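Local structure of bacteriocin (Pseudomonas syringae pv. tomato, 4FZL) at residues A7-L10 / L11-D15; L59-A62 / Y63-A67; V41-K44 / T45-A48; C22-T25 / F26-Q29. The protein is a colicin M-like bacteriocin that degrades lipid II, probably as a calcium-dependent phosphatase, and so kills competing bacteria by stopping cell-wall synthesis. All blocks are in the same frame, centred on the assembly; numbering follows the deposited sequence.

Contact 1 (A7-L10 / L11-D15); sequences ATVL and LLQGD
Leu11 and Leu12 are tied back to Ala7 and Thr8 by ordinary alpha-helical bonds: Leu11 N donates to Ala7 O over 2.9 Å, and Leu12 N reaches Thr8 O with an N-H...O angle of 166°. One residue later the pattern starts to falter. Gln13 N still lies 2.9 Å from Val9 O, but its N-H is bent to 145° and is shared weakly with Leu10 O, 3.2 Å away from that nitrogen. Gly14 N turns to Leu11 O, an i to i-3 bond of the 3-10 kind. The i to i-4 pattern thus weakens here as the chain goes on from helix 5-12 into the short helix 14-17; at Gly14, buried against Arg60, no side chain has to be fitted in.

Among the side chains, Val9 and Gln13 run alongside each other, pointing the same way, with Val9 CG1 3.9 Å from Gln13 CG. Gln13 bends at its second torsion (chi2 -96°), which takes the amide off toward Thr25 and Gln29, while CG stays only 3.1 Å from Val9 O. The long, flexible glutamine can lie along Val9 and still carry its amide across to helix 22-33. Leu12 folds its CG back over its own helix, 3.5 Å from Thr8 O. The branched, apolar Leu10 and Leu11 turn to different surroundings: Leu10 is buried between helices 37-54 and 59-70, and the partly exposed Leu11 rests on Asn64 and Ala67.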
loop_
_atom_site.group_PDB
_atom_site.type_symbol
_atom_site.label_atom_id
_atom_site.label_comp_id
_atom_site.label_asym_id
_atom_site.label_seq_id
_atom_site.Cartn_x
_atom_site.Cartn_y
_atom_site.Cartn_z
ATOM N N ALA A 7 -18.521 9.303 16.072
ATOM C CA ALA A 7 -19.018 8.171 15.290
ATOM C C ALA A 7 -20.123 8.622 14.296
ATOM O O ALA A 7 -20.232 8.097 13.149
ATOM C CB ALA A 7 -19.553 7.048 16.195
ATOM N N THR A 8 -21.024 9.529 14.733
ATOM C CA THR A 8 -22.039 10.061 13.866
ATOM C C THR A 8 -21.507 10.656 12.558
ATOM O O THR A 8 -21.998 10.323 11.450
ATOM C CB THR A 8 -22.925 11.047 14.636
ATOM O OG1 THR A 8 -23.537 10.364 15.731
ATOM C CG2 THR A 8 -24.034 11.648 13.730
ATOM N N VAL A 9 -20.469 11.462 12.686
ATOM C CA VAL A 9 -19.802 12.079 11.553
ATOM C C VAL A 9 -19.117 10.995 10.697
ATOM O O VAL A 9 -19.256 10.975 9.467
ATOM C CB VAL A 9 -18.811 13.160 12.006
ATOM C CG1 VAL A 9 -17.717 13.528 10.902
ATOM C CG2 VAL A 9 -19.630 14.370 12.525
ATOM N N LEU A 10 -18.465 10.040 11.334
ATOM C CA LEU A 10 -17.869 8.970 10.523
ATOM C C LEU A 10 -18.942 8.314 9.625
ATOM O O LEU A 10 -18.656 8.048 8.461
ATOM C CB LEU A 10 -17.143 7.902 11.353
ATOM C CG LEU A 10 -15.925 8.301 12.122
ATOM C CD1 LEU A 10 -15.404 7.187 13.120
ATOM C CD2 LEU A 10 -14.749 8.658 11.128
ATOM N N LEU A 11 -20.066 7.917 10.213
ATOM C CA LEU A 11 -21.082 7.214 9.440
ATOM C C LEU A 11 -21.631 8.112 8.363
ATOM O O LEU A 11 -21.760 7.654 7.267
ATOM C CB LEU A 11 -22.213 6.702 10.316
ATOM C CG LEU A 11 -21.723 5.509 11.170
ATOM C CD1 LEU A 11 -22.827 5.071 12.156
ATOM C CD2 LEU A 11 -21.449 4.307 10.233
ATOM N N LEU A 12 -21.880 9.389 8.668
ATOM C CA LEU A 12 -22.325 10.366 7.646
ATOM C C LEU A 12 -21.334 10.515 6.470
ATOM O O LEU A 12 -21.772 10.676 5.309
ATOM C CB LEU A 12 -22.557 11.763 8.240
ATOM C CG LEU A 12 -23.883 11.969 8.974
ATOM C CD1 LEU A 12 -23.901 13.306 9.721
ATOM C CD2 LEU A 12 -25.105 11.912 8.072
ATOM N N GLN A 13 -20.033 10.418 6.771
ATOM C CA GLN A 13 -18.994 10.603 5.776
ATOM C C GLN A 13 -18.622 9.288 5.050
ATOM O O GLN A 13 -17.766 9.277 4.179
ATOM C CB GLN A 13 -17.781 11.084 6.453
ATOM C CG GLN A 13 -17.823 12.426 7.176
ATOM C CD GLN A 13 -17.317 13.558 6.333
ATOM O OE1 GLN A 13 -16.182 14.082 6.559
ATOM N NE2 GLN A 13 -18.077 13.887 5.310
ATOM N N GLY A 14 -19.291 8.173 5.368
ATOM C CA GLY A 14 -18.948 6.908 4.718
ATOM C C GLY A 14 -19.056 6.889 3.192
ATOM O O GLY A 14 -18.154 6.301 2.529
ATOM N N ASP A 15 -20.090 7.515 2.626
ATOM C CA ASP A 15 -20.293 7.514 1.166
ATOM C C ASP A 15 -19.114 8.224 0.480
ATOM O O ASP A 15 -18.653 7.848 -0.625
ATOM C CB ASP A 15 -21.625 8.174 0.836
ATOM C CG ASP A 15 -22.854 7.242 0.973
ATOM O OD1 ASP A 15 -22.713 5.996 1.173
ATOM O OD2 ASP A 15 -23.968 7.798 0.950
#

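Contact 2 (L59-A62 / Y63-A67); sequences LRTA and YNEIA
Asn64 OD1 is gripped twice, by Arg60 NE at 2.9 Å and by a water that donates to it over 2.7 Å. The same water accepts from Arg60 NH2, so direct and water-mediated bonds close a small ring between the two side chains. The oxygen lies at the edge of the guanidinium, close to its plane, where the N-H of NE points. The amide, however, is turned 74° against the guanidinium, and NE approaches well off the C=O direction (105°) and tilted from the carbonyl plane. Arginine can reach one turn along the helix because its chain leaves with CG anti to the backbone N (chi1 172°) and then bends at chi2. Asparagine's short chain, with CG beside its own backbone N, holds the oxygen near the preceding turn, where Arg60 NE can meet it. These bonds fix the guanidinium's rotation, and its NH2 is also in a salt bridge with Asp15.

Beneath this polar edge runs a regular helix. Tyr63 N binds Leu59 O, and Ile66 N binds Ala62 O, each over 2.8 Å. Ile66 lays CG1 3.2 Å from Ala62 O, and Glu65 CG comes 3.3 Å from Thr61 O, so both chains hug the preceding turn. Thr61 OG1 turns back to Asp58 at the start of the helix.

Helix 59-70 thus shows solvent its Thr61 and Glu65, while its buried side meets two helices: Tyr63 and Ile66 pack on Thr45 and Ala48 of helix 37-54, and Tyr63 OH binds Leu10 O of helix 5-12.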
loop_
_atom_site.group_PDB
_atom_site.type_symbol
_atom_site.label_atom_id
_atom_site.label_comp_id
_atom_site.label_asym_id
_atom_site.label_seq_id
_atom_site.Cartn_x
_atom_site.Cartn_y
_atom_site.Cartn_z
ATOM N N LEU A 59 -14.696 -3.362 2.234
ATOM C CA LEU A 59 -14.237 -2.109 2.810
ATOM C C LEU A 59 -15.325 -1.308 3.482
ATOM O O LEU A 59 -15.187 -0.850 4.623
ATOM C CB LEU A 59 -13.487 -1.239 1.814
ATOM C CG LEU A 59 -12.723 -0.048 2.394
ATOM C CD1 LEU A 59 -11.582 -0.410 3.371
ATOM C CD2 LEU A 59 -12.207 0.827 1.234
ATOM N N ARG A 60 -16.396 -1.054 2.775
ATOM C CA ARG A 60 -17.373 -0.145 3.332
ATOM C C ARG A 60 -18.036 -0.785 4.601
ATOM O O ARG A 60 -18.299 -0.092 5.586
ATOM C CB ARG A 60 -18.441 0.218 2.296
ATOM C CG ARG A 60 -19.631 1.027 2.805
ATOM C CD ARG A 60 -19.065 2.324 3.461
ATOM N NE ARG A 60 -20.163 3.162 3.942
ATOM C CZ ARG A 60 -20.939 3.910 3.161
ATOM N NH1 ARG A 60 -20.768 3.907 1.850
ATOM N NH2 ARG A 60 -21.901 4.730 3.662
ATOM N N THR A 61 -18.331 -2.088 4.546
ATOM C CA THR A 61 -18.889 -2.797 5.681
ATOM C C THR A 61 -17.982 -2.659 6.847
ATOM O O THR A 61 -18.407 -2.320 7.964
ATOM C CB THR A 61 -19.156 -4.274 5.396
ATOM O OG1 THR A 61 -20.055 -4.334 4.262
ATOM C CG2 THR A 61 -19.819 -5.001 6.597
ATOM N N ALA A 62 -16.681 -2.858 6.616
ATOM C CA ALA A 62 -15.592 -2.820 7.669
ATOM C C ALA A 62 -15.596 -1.377 8.281
ATOM O O ALA A 62 -15.689 -1.187 9.509
ATOM C CB ALA A 62 -14.220 -3.148 7.112
ATOM N N TYR A 63 -15.533 -0.381 7.394
ATOM C CA TYR A 63 -15.566 1.009 7.796
ATOM C C TYR A 63 -16.784 1.307 8.690
ATOM O O TYR A 63 -16.653 1.876 9.795
ATOM C CB TYR A 63 -15.577 1.911 6.559
ATOM C CG TYR A 63 -15.735 3.395 6.910
ATOM C CD1 TYR A 63 -14.606 4.159 7.097
ATOM C CD2 TYR A 63 -16.991 3.947 7.053
ATOM C CE1 TYR A 63 -14.692 5.534 7.391
ATOM C CE2 TYR A 63 -17.097 5.255 7.390
ATOM C CZ TYR A 63 -15.991 6.075 7.585
ATOM O OH TYR A 63 -16.136 7.454 7.905
ATOM N N ASN A 64 -17.957 0.912 8.165
ATOM C CA ASN A 64 -19.202 1.153 8.900
ATOM C C ASN A 64 -19.180 0.427 10.285
ATOM O O ASN A 64 -19.587 1.026 11.339
ATOM C CB ASN A 64 -20.438 0.695 8.142
ATOM C CG ASN A 64 -20.774 1.551 6.932
ATOM O OD1 ASN A 64 -20.390 2.696 6.821
ATOM N ND2 ASN A 64 -21.536 0.960 5.997
ATOM N N GLU A 65 -18.698 -0.827 10.296
ATOM C CA GLU A 65 -18.641 -1.559 11.554
ATOM C C GLU A 65 -17.681 -0.974 12.567
ATOM O O GLU A 65 -17.995 -0.999 13.776
ATOM C CB GLU A 65 -18.354 -3.036 11.332
ATOM C CG GLU A 65 -19.563 -3.711 10.677
ATOM C CD GLU A 65 -20.820 -3.720 11.623
ATOM O OE1 GLU A 65 -20.724 -4.144 12.792
ATOM O OE2 GLU A 65 -21.915 -3.311 11.209
ATOM N N ILE A 66 -16.517 -0.483 12.116
ATOM C CA ILE A 66 -15.584 0.187 13.022
ATOM C C ILE A 66 -16.220 1.497 13.546
ATOM O O ILE A 66 -16.175 1.807 14.749
ATOM C CB ILE A 66 -14.325 0.504 12.229
ATOM C CG1 ILE A 66 -13.576 -0.778 11.923
ATOM C CG2 ILE A 66 -13.416 1.377 13.055
ATOM C CD1 ILE A 66 -12.645 -0.660 10.722
ATOM N N ALA A 67 -16.869 2.250 12.667
ATOM C CA ALA A 67 -17.500 3.520 13.117
ATOM C C ALA A 67 -18.588 3.209 14.124
ATOM O O ALA A 67 -18.748 3.925 15.114
ATOM C CB ALA A 67 -18.066 4.293 11.946
HETATM O O HOH W 1 -21.788 5.020 6.533
#

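Contact 3 (V41-K44 / T45-A48); sequences VALK and TFAA
Val41 O takes two bonds from Thr45, one from the backbone N at 2.9 Å and one from OG1 at 2.8 Å, approaching from opposite faces of the carbonyl plane. OG1 sits beside its own backbone N (chi1 -59°), which brings the hydroxyl back over the preceding turn, 38° above that plane. Ala42 follows: its O accepts from Phe46 N and also lies 3.2 Å above one face of the Phe46 ring, toward the rim, while its small CB leaves room for Phe46 CZ at 4.1 Å. Leu43 sets CD1 4.2 Å from Phe46 CD2, and its O receives Ala47 N. Lys44 O receives Ala48 N. The lysine's chain carries NZ away to the carbonyls of Glu78 and Ile81 and to a cation-pi contact with Phe106.

Helix 37-54 is the central helix of this bundle, touched by helices 5-12, 22-33, 59-70 and 96-106, and small alanines let these neighbours come close. In such a buried place the threonine's polar hydrogen is spent on its own helix, so that its methyl can face Tyr63 and Ile66, and the buried ammonium is met by carbonyl oxygens and an aromatic ring.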
loop_
_atom_site.group_PDB
_atom_site.type_symbol
_atom_site.label_atom_id
_atom_site.label_comp_id
_atom_site.label_asym_id
_atom_site.label_seq_id
_atom_site.Cartn_x
_atom_site.Cartn_y
_atom_site.Cartn_z
ATOM N N VAL A 41 -9.204 10.457 14.255
ATOM C CA VAL A 41 -10.081 9.265 14.400
ATOM C C VAL A 41 -10.470 8.694 12.974
ATOM O O VAL A 41 -10.442 7.463 12.769
ATOM C CB VAL A 41 -11.365 9.547 15.218
ATOM C CG1 VAL A 41 -12.362 8.356 15.177
ATOM C CG2 VAL A 41 -10.963 9.870 16.651
ATOM N N ALA A 42 -10.765 9.574 12.004
ATOM C CA ALA A 42 -10.964 9.139 10.622
ATOM C C ALA A 42 -9.747 8.361 10.105
ATOM O O ALA A 42 -9.871 7.257 9.584
ATOM C CB ALA A 42 -11.387 10.303 9.680
ATOM N N LEU A 43 -8.538 8.911 10.303
ATOM C CA LEU A 43 -7.356 8.300 9.741
ATOM C C LEU A 43 -7.131 6.902 10.347
ATOM O O LEU A 43 -6.820 5.930 9.649
ATOM C CB LEU A 43 -6.155 9.220 9.979
ATOM C CG LEU A 43 -4.850 8.699 9.386
ATOM C CD1 LEU A 43 -4.915 8.421 7.887
ATOM C CD2 LEU A 43 -3.731 9.714 9.645
ATOM N N LYS A 44 -7.293 6.798 11.678
ATOM C CA LYS A 44 -7.212 5.517 12.310
ATOM C C LYS A 44 -8.278 4.489 11.890
ATOM O O LYS A 44 -8.017 3.292 11.806
ATOM C CB LYS A 44 -7.102 5.680 13.844
ATOM C CG LYS A 44 -5.787 6.233 14.364
ATOM C CD LYS A 44 -5.583 6.240 15.884
ATOM C CE LYS A 44 -6.260 7.390 16.500
ATOM N NZ LYS A 44 -6.010 7.340 17.995
ATOM N N THR A 45 -9.470 5.000 11.593
ATOM C CA THR A 45 -10.538 4.154 11.093
ATOM C C THR A 45 -10.152 3.647 9.689
ATOM O O THR A 45 -10.434 2.480 9.369
ATOM C CB THR A 45 -11.890 4.900 11.091
ATOM O OG1 THR A 45 -12.177 5.308 12.427
ATOM C CG2 THR A 45 -13.085 4.060 10.434
ATOM N N PHE A 46 -9.600 4.557 8.837
ATOM C CA PHE A 46 -9.166 4.098 7.521
ATOM C C PHE A 46 -8.155 2.941 7.676
ATOM O O PHE A 46 -8.184 1.973 6.886
ATOM C CB PHE A 46 -8.514 5.198 6.685
ATOM C CG PHE A 46 -9.334 6.424 6.422
ATOM C CD1 PHE A 46 -10.729 6.442 6.473
ATOM C CD2 PHE A 46 -8.691 7.596 6.137
ATOM C CE1 PHE A 46 -11.410 7.595 6.288
ATOM C CE2 PHE A 46 -9.390 8.769 5.863
ATOM C CZ PHE A 46 -10.772 8.752 5.960
ATOM N N ALA A 47 -7.192 3.127 8.598
ATOM C CA ALA A 47 -6.225 2.068 8.721
ATOM C C ALA A 47 -6.835 0.758 9.199
ATOM O O ALA A 47 -6.453 -0.321 8.755
ATOM C CB ALA A 47 -5.213 2.531 9.717
ATOM N N ALA A 48 -7.765 0.871 10.158
ATOM C CA ALA A 48 -8.459 -0.321 10.628
ATOM C C ALA A 48 -9.290 -1.004 9.513
ATOM O O ALA A 48 -9.380 -2.263 9.468
ATOM C CB ALA A 48 -9.334 0.031 11.838
#

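Contact 4 (C22-T25 / F26-Q29); sequences CLAT and FQDQ
Cys22-Thr25 and Phe26-Gln29 are successive turns of helix 22-33, joined by four i to i-4 bonds. Phe26 N meets Cys22 O at 2.9 Å and Gln27 N meets Leu23 O at 2.8 Å, both nearly straight on to the carbonyl. The next two, Asp28 N to Ala24 O and Gln29 N to Thr25 O, are each 3.0 Å, and the first nitrogen is tilted 31° from its carbonyl plane. Ala24 O has a further donor in a water, 2.9 Å from it, which also donates to Asp28 OD1 over 2.6 Å. The water thus bridges carbonyl and carboxylate on the exposed side of the helix, where a charged aspartate is at home. With CG beside its backbone N (chi1 -74°), Asp28 stays close to that carbonyl.

Leu23 and Gln27 lie across each other at an angle, one turn apart. The glutamine folds back on the leucine's turn, its CG 3.3 Å from Leu23 O and 4.1 Å from Leu23 CD1, so its aliphatic part packs along the partly exposed leucine. Thr25 OG1 is hydrogen-bonded to Asn21 O, just ahead of the helix. Phe26 behaves differently: CG is anti to its backbone N (chi1 -177°), and the flat, apolar ring swings away from the preceding turn into the interior, to Tyr17, Phe35 and Leu43.

This is an amphipathic helix of an all-helical N-terminal bundle, with Ala24 and Asp28 on the outer side and Cys22, Phe26 and Gln29 turned to helices 14-17, 37-54 and 96-106.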
loop_
_atom_site.group_PDB
_atom_site.type_symbol
_atom_site.label_atom_id
_atom_site.label_comp_id
_atom_site.label_asym_id
_atom_site.label_seq_id
_atom_site.Cartn_x
_atom_site.Cartn_y
_atom_site.Cartn_z
ATOM N N CYS A 22 -12.377 10.101 -1.369
ATOM C CA CYS A 22 -11.751 9.964 -0.021
ATOM C C CYS A 22 -10.738 11.065 0.255
ATOM O O CYS A 22 -10.876 11.760 1.252
ATOM C CB CYS A 22 -11.073 8.619 0.092
ATOM S SG CYS A 22 -10.588 8.250 1.804
ATOM N N LEU A 23 -9.749 11.254 -0.631
ATOM C CA LEU A 23 -8.699 12.184 -0.325
ATOM C C LEU A 23 -9.239 13.585 -0.158
ATOM O O LEU A 23 -8.881 14.282 0.815
ATOM C CB LEU A 23 -7.603 12.145 -1.374
ATOM C CG LEU A 23 -6.450 13.159 -1.258
ATOM C CD1 LEU A 23 -5.705 12.878 0.030
ATOM C CD2 LEU A 23 -5.506 13.115 -2.477
ATOM N N ALA A 24 -9.994 14.058 -1.162
ATOM C CA ALA A 24 -10.525 15.448 -1.118
ATOM C C ALA A 24 -11.324 15.676 0.219
ATOM O O ALA A 24 -11.293 16.736 0.836
ATOM C CB ALA A 24 -11.440 15.723 -2.294
ATOM N N THR A 25 -12.116 14.689 0.572
ATOM C CA THR A 25 -12.979 14.770 1.776
ATOM C C THR A 25 -12.112 14.796 3.043
ATOM O O THR A 25 -12.389 15.587 3.989
ATOM C CB THR A 25 -13.993 13.576 1.835
ATOM O OG1 THR A 25 -14.738 13.537 0.630
ATOM C CG2 THR A 25 -14.955 13.687 3.014
ATOM N N PHE A 26 -11.027 13.987 3.073
ATOM C CA PHE A 26 -10.164 14.000 4.191
ATOM C C PHE A 26 -9.336 15.299 4.297
ATOM O O PHE A 26 -9.148 15.859 5.406
ATOM C CB PHE A 26 -9.261 12.792 4.148
ATOM C CG PHE A 26 -8.388 12.720 5.347
ATOM C CD1 PHE A 26 -8.983 12.348 6.554
ATOM C CD2 PHE A 26 -7.021 12.984 5.317
ATOM C CE1 PHE A 26 -8.167 12.236 7.666
ATOM C CE2 PHE A 26 -6.260 12.897 6.435
ATOM C CZ PHE A 26 -6.816 12.527 7.611
ATOM N N GLN A 27 -8.890 15.829 3.148
ATOM C CA GLN A 27 -8.227 17.096 3.144
ATOM C C GLN A 27 -9.143 18.183 3.729
ATOM O O GLN A 27 -8.744 19.033 4.443
ATOM C CB GLN A 27 -7.840 17.489 1.694
ATOM C CG GLN A 27 -6.693 16.679 1.153
ATOM C CD GLN A 27 -6.419 16.868 -0.331
ATOM O OE1 GLN A 27 -5.235 16.699 -0.815
ATOM N NE2 GLN A 27 -7.413 17.080 -1.043
ATOM N N ASP A 28 -10.406 18.167 3.371
ATOM C CA ASP A 28 -11.334 19.197 3.856
ATOM C C ASP A 28 -11.523 19.030 5.393
ATOM O O ASP A 28 -11.590 19.999 6.106
ATOM C CB ASP A 28 -12.697 19.077 3.189
ATOM C CG ASP A 28 -12.737 19.559 1.721
ATOM O OD1 ASP A 28 -11.843 20.269 1.249
ATOM O OD2 ASP A 28 -13.730 19.266 1.017
ATOM N N GLN A 29 -11.618 17.776 5.871
ATOM C CA GLN A 29 -11.820 17.542 7.263
ATOM C C GLN A 29 -10.575 18.047 8.019
ATOM O O GLN A 29 -10.667 18.660 9.063
ATOM C CB GLN A 29 -12.092 16.053 7.549
ATOM C CG GLN A 29 -11.964 15.689 9.017
ATOM C CD GLN A 29 -13.156 16.259 9.752
ATOM O OE1 GLN A 29 -14.263 15.707 9.658
ATOM N NE2 GLN A 29 -12.932 17.335 10.529
HETATM O O HOH W 2 -10.460 19.118 -0.666
#

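In the fold
Along the chain the order is contact 1, contact 4, contact 3, contact 2, all within the first 70 residues and in the helical part of the molecule, away from the calcium site and from the mixed beta sheet formed by later strands. Helix 37-54, which carries contact 3, lies in the middle: the centres of contacts 1, 2 and 4 are about 12, 10 and 13 Å from its own, and all three touch it. Contacts 1 and 2, with centres about 10 Å apart, are also joined by polar links, whereas contacts 2 and 4 stay about 7 Å apart at their nearest atoms. Four segments taken in turn from the first 70 residues thus pack into one helical bundle.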